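Side-chain contacts in alpha-1,2-mannosidase (Bacteroides thetaiotaomicron, PDB 2WW2), which is a calcium-dependent glycoside hydrolase of family GH92, an inverting alpha-mannosidase of a human gut symbiont that removes mannose from alpha-mannosides: residues N359-N362 against F366-E369; N383-L388 against E406-Q411. One frame throughout, in Å; residues are numbered along the deposited sequence.

Contact 1 of 2, residues N359-N362 against F366-E369; sequences NAYN and FMPE
Tyr-361, near the end of helix 347-364, meets the chain again at Phe-366 and Met-367, just after the helix has ended and the backbone has turned back. The alpha carbons of Tyr-361 and Phe-366 lie 4.6 Å apart. With CG anti to its backbone N, the tyrosine's chi1 of 168° carries the ring past the start of the returning segment: CD1 stands 4.0 Å from Phe-366 N, and the amide N of Met-367 lies at the ring edge, near its plane. On the same residue CB packs against Met-367 CG at 3.9 Å. Phe-366 contributes mainly its backbone. Its O receives a CA-H...O contact from Tyr-361 CA at 3.4 Å, with 147° at the hydrogen, while its own ring leaves the helix and meets His-410. One residue earlier, the methyl CB of Ala-360, turned toward the loop, meets Pro-368 CD at 3.7 Å. This is a helix end folded back on its own last turns, joining helix 347-364 to the loop before strand 370-371 in the family 92 catalytic domain. Between the two segments the chemistry is carbon contacts and one weak CA-H...O interaction; among the hydrogen bonds around them are those of Ser-364 OG in the turn, with Ala-360 O and Phe-366 N, and that of Tyr-361 OH with Glu-406 of helix 401-413.

Contact 2 of 2, residues N383-L388 against E406-Q411; sequences NSVSLL and EAMIHQ
Met-408 reaches out from helix 401-413 and lies across Val-385 and Leu-388 of helix 383-393, with CG at the valine and CE at the leucine. The segments run nearly antiparallel, 159° between their directions, with axes 10.0 Å apart at closest approach. Although the CA and CB of Met-408 set off along the flank of its helix, the side chain is extended beyond CG, and this carries the methyl across to the partner. There CE sits 3.8 Å from Leu-388 CB and 3.9 Å from Leu-388 CD1, the closest packing of the contact. Nearer its root, CG of Met-408 touches Val-385 CG2 at 4.1 Å. The other end is looser, though the touching residues are buried throughout: Ser-384 OG and Gln-411 NE2 stand 3.9 Å apart, too far to bond directly. Both instead bond to the carboxylate oxygen OE2 of Glu-369, and NE2 also bonds to Met-367 O, so these buried polar groups are bridged by the loop before strand 370-371. The bend of Gln-411 at chi2 (78°) aims NE2 at those two oxygens. Helix 444-465 packs on one flank, with Cys-457 and Ile-458 on Val-385 and Phe-461 on Met-408, while helix 347-364 meets Leu-388 through Thr-354 and Ile-358 and Ala-407 through Tyr-361.

In the fold
Contact 1 closes before contact 2 opens, and their centres lie 9 Å apart, both within the family 92 catalytic domain range and on the same side of the chain's centre. Helix 347-364 and the loop running to strand 370-371 make the first; helices 383-393 and 401-413 make the second. They are joined at several points, by the polar bridges from Glu-369, Met-367 and Tyr-361 and by the Met-367 side chain, which packs on Ser-384, Val-385 and Leu-388. The loop thus ties three successive helices of the alpha-helical catalytic domain, an (alpha/alpha)6 barrel in this family, consistent with a shared, largely apolar interior.

Contact 1 of 2, residues N359-N362 against F366-E369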
# COMPACT_ATOMS: atom_id res chain seq x y z
N ASN A 359 -7.72 -14.36 -45.26
CA ASN A 359 -8.84 -15.25 -45.51
C ASN A 359 -10.02 -14.89 -44.61
O ASN A 359 -11.15 -14.85 -45.06
CB ASN A 359 -8.44 -16.72 -45.28
CG ASN A 359 -7.45 -17.23 -46.30
OD1 ASN A 359 -7.31 -16.67 -47.38
ND2 ASN A 359 -6.76 -18.32 -45.97
N ALA A 360 -9.76 -14.65 -43.33
CA ALA A 360 -10.83 -14.28 -42.39
C ALA A 360 -11.49 -13.00 -42.85
O ALA A 360 -12.72 -12.84 -42.80
CB ALA A 360 -10.26 -14.12 -40.95
N TYR A 361 -10.66 -12.06 -43.31
CA TYR A 361 -11.16 -10.79 -43.87
C TYR A 361 -12.06 -11.05 -45.09
O TYR A 361 -13.14 -10.45 -45.21
CB TYR A 361 -10.00 -9.85 -44.24
CG TYR A 361 -10.39 -8.65 -45.08
CD1 TYR A 361 -11.00 -7.54 -44.51
CD2 TYR A 361 -10.14 -8.64 -46.45
CE1 TYR A 361 -11.35 -6.43 -45.30
CE2 TYR A 361 -10.48 -7.55 -47.23
CZ TYR A 361 -11.09 -6.46 -46.65
OH TYR A 361 -11.41 -5.38 -47.45
N ASN A 362 -11.63 -11.94 -45.98
CA ASN A 362 -12.43 -12.24 -47.17
C ASN A 362 -13.76 -12.90 -46.77
O ASN A 362 -14.80 -12.62 -47.34
CB ASN A 362 -11.67 -13.14 -48.16
CG ASN A 362 -10.55 -12.40 -48.87
OD1 ASN A 362 -10.61 -11.18 -49.03
ND2 ASN A 362 -9.54 -13.13 -49.31
N PHE A 366 -14.00 -8.35 -41.97
CA PHE A 366 -13.04 -7.75 -41.05
C PHE A 366 -11.90 -8.72 -40.76
O PHE A 366 -12.10 -9.93 -40.72
CB PHE A 366 -13.71 -7.39 -39.71
CG PHE A 366 -14.63 -6.18 -39.78
CD1 PHE A 366 -14.13 -4.90 -39.58
CD2 PHE A 366 -15.99 -6.33 -39.99
CE1 PHE A 366 -14.96 -3.78 -39.61
CE2 PHE A 366 -16.84 -5.22 -40.03
CZ PHE A 366 -16.31 -3.94 -39.85
N MET A 367 -10.72 -8.18 -40.51
CA MET A 367 -9.66 -9.01 -39.95
C MET A 367 -9.97 -9.31 -38.49
O MET A 367 -10.59 -8.49 -37.80
CB MET A 367 -8.30 -8.31 -40.04
CG MET A 367 -7.86 -8.02 -41.47
SD MET A 367 -6.17 -7.39 -41.53
CE MET A 367 -6.42 -5.69 -41.00
N PRO A 368 -9.57 -10.49 -38.01
CA PRO A 368 -9.84 -10.78 -36.61
C PRO A 368 -8.90 -10.01 -35.67
O PRO A 368 -7.81 -9.60 -36.10
CB PRO A 368 -9.57 -12.28 -36.49
CG PRO A 368 -8.57 -12.58 -37.59
CD PRO A 368 -8.84 -11.57 -38.69
N GLU A 369 -9.34 -9.82 -34.42
CA GLU A 369 -8.49 -9.24 -33.38
C GLU A 369 -8.42 -10.27 -32.24
O GLU A 369 -7.34 -10.74 -31.93
CB GLU A 369 -9.01 -7.87 -32.92
CG GLU A 369 -9.05 -6.78 -34.02
CD GLU A 369 -7.69 -6.39 -34.57
OE1 GLU A 369 -6.66 -6.82 -33.99
OE2 GLU A 369 -7.62 -5.67 -35.60

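Contact 2 of 2, residues N383-L388 against E406-Q411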
# COMPACT_ATOMS: atom_id res chain seq x y z
N ASN A 383 -4.31 -4.71 -33.83
CA ASN A 383 -3.02 -5.34 -33.92
C ASN A 383 -2.92 -6.47 -34.96
O ASN A 383 -1.82 -6.96 -35.24
CB ASN A 383 -2.54 -5.74 -32.53
CG ASN A 383 -2.41 -4.54 -31.62
OD1 ASN A 383 -3.10 -4.44 -30.58
ND2 ASN A 383 -1.58 -3.60 -32.02
N SER A 384 -4.05 -6.85 -35.54
CA SER A 384 -4.02 -7.65 -36.75
C SER A 384 -3.03 -7.01 -37.76
O SER A 384 -2.30 -7.71 -38.48
CB SER A 384 -5.41 -7.70 -37.39
OG SER A 384 -5.92 -6.38 -37.58
N VAL A 385 -3.06 -5.69 -37.83
CA VAL A 385 -2.20 -4.96 -38.75
C VAL A 385 -0.73 -5.20 -38.43
O VAL A 385 0.12 -5.39 -39.31
CB VAL A 385 -2.53 -3.45 -38.68
CG1 VAL A 385 -1.54 -2.66 -39.50
CG2 VAL A 385 -3.99 -3.22 -39.17
N SER A 386 -0.42 -5.22 -37.15
CA SER A 386 0.96 -5.43 -36.73
C SER A 386 1.50 -6.78 -37.20
O SER A 386 2.62 -6.87 -37.70
CB SER A 386 1.07 -5.32 -35.20
OG SER A 386 2.39 -5.68 -34.78
N LEU A 387 0.71 -7.84 -37.06
CA LEU A 387 1.17 -9.16 -37.53
C LEU A 387 1.49 -9.14 -39.01
O LEU A 387 2.51 -9.68 -39.45
CB LEU A 387 0.08 -10.22 -37.30
CG LEU A 387 0.14 -10.96 -35.96
CD1 LEU A 387 -0.12 -9.98 -34.80
CD2 LEU A 387 -0.90 -12.10 -35.98
N LEU A 388 0.62 -8.52 -39.80
CA LEU A 388 0.87 -8.44 -41.23
C LEU A 388 2.12 -7.61 -41.55
O LEU A 388 2.95 -8.00 -42.36
CB LEU A 388 -0.36 -7.86 -41.96
CG LEU A 388 -1.67 -8.67 -41.93
CD1 LEU A 388 -2.78 -7.91 -42.70
CD2 LEU A 388 -1.44 -10.02 -42.57
N GLU A 406 -5.89 -2.90 -48.36
CA GLU A 406 -7.32 -2.60 -48.36
C GLU A 406 -7.93 -3.06 -47.04
O GLU A 406 -8.71 -2.33 -46.41
CB GLU A 406 -7.99 -3.31 -49.53
CG GLU A 406 -9.51 -3.38 -49.48
CD GLU A 406 -10.07 -4.40 -50.48
OE1 GLU A 406 -9.97 -4.16 -51.69
OE2 GLU A 406 -10.61 -5.44 -50.05
N ALA A 407 -7.56 -4.27 -46.62
CA ALA A 407 -8.03 -4.84 -45.37
C ALA A 407 -7.60 -3.99 -44.17
O ALA A 407 -8.39 -3.76 -43.25
CB ALA A 407 -7.49 -6.28 -45.21
N MET A 408 -6.35 -3.52 -44.18
CA MET A 408 -5.81 -2.70 -43.09
C MET A 408 -6.56 -1.39 -42.97
O MET A 408 -6.97 -0.99 -41.88
CB MET A 408 -4.34 -2.37 -43.36
CG MET A 408 -3.38 -3.54 -43.18
SD MET A 408 -1.75 -3.02 -43.77
CE MET A 408 -0.98 -4.64 -43.89
N ILE A 409 -6.72 -0.71 -44.10
CA ILE A 409 -7.43 0.55 -44.10
C ILE A 409 -8.88 0.36 -43.63
O ILE A 409 -9.40 1.18 -42.86
CB ILE A 409 -7.42 1.21 -45.51
CG1 ILE A 409 -5.99 1.65 -45.86
CG2 ILE A 409 -8.35 2.42 -45.54
CD1 ILE A 409 -5.84 2.11 -47.29
N HIS A 410 -9.54 -0.70 -44.10
CA HIS A 410 -10.94 -0.95 -43.72
C HIS A 410 -11.06 -1.19 -42.21
O HIS A 410 -12.00 -0.72 -41.55
CB HIS A 410 -11.52 -2.13 -44.50
CG HIS A 410 -12.87 -2.57 -44.01
ND1 HIS A 410 -14.04 -1.92 -44.36
CD2 HIS A 410 -13.22 -3.59 -43.20
CE1 HIS A 410 -15.06 -2.53 -43.77
NE2 HIS A 410 -14.59 -3.55 -43.07
N GLN A 411 -10.08 -1.89 -41.66
CA GLN A 411 -10.06 -2.17 -40.23
C GLN A 411 -10.04 -0.86 -39.40
O GLN A 411 -10.49 -0.83 -38.26
CB GLN A 411 -8.84 -3.04 -39.89
CG GLN A 411 -8.89 -3.74 -38.53
CD GLN A 411 -9.79 -4.97 -38.53
OE1 GLN A 411 -10.49 -5.25 -39.50
NE2 GLN A 411 -9.75 -5.73 -37.43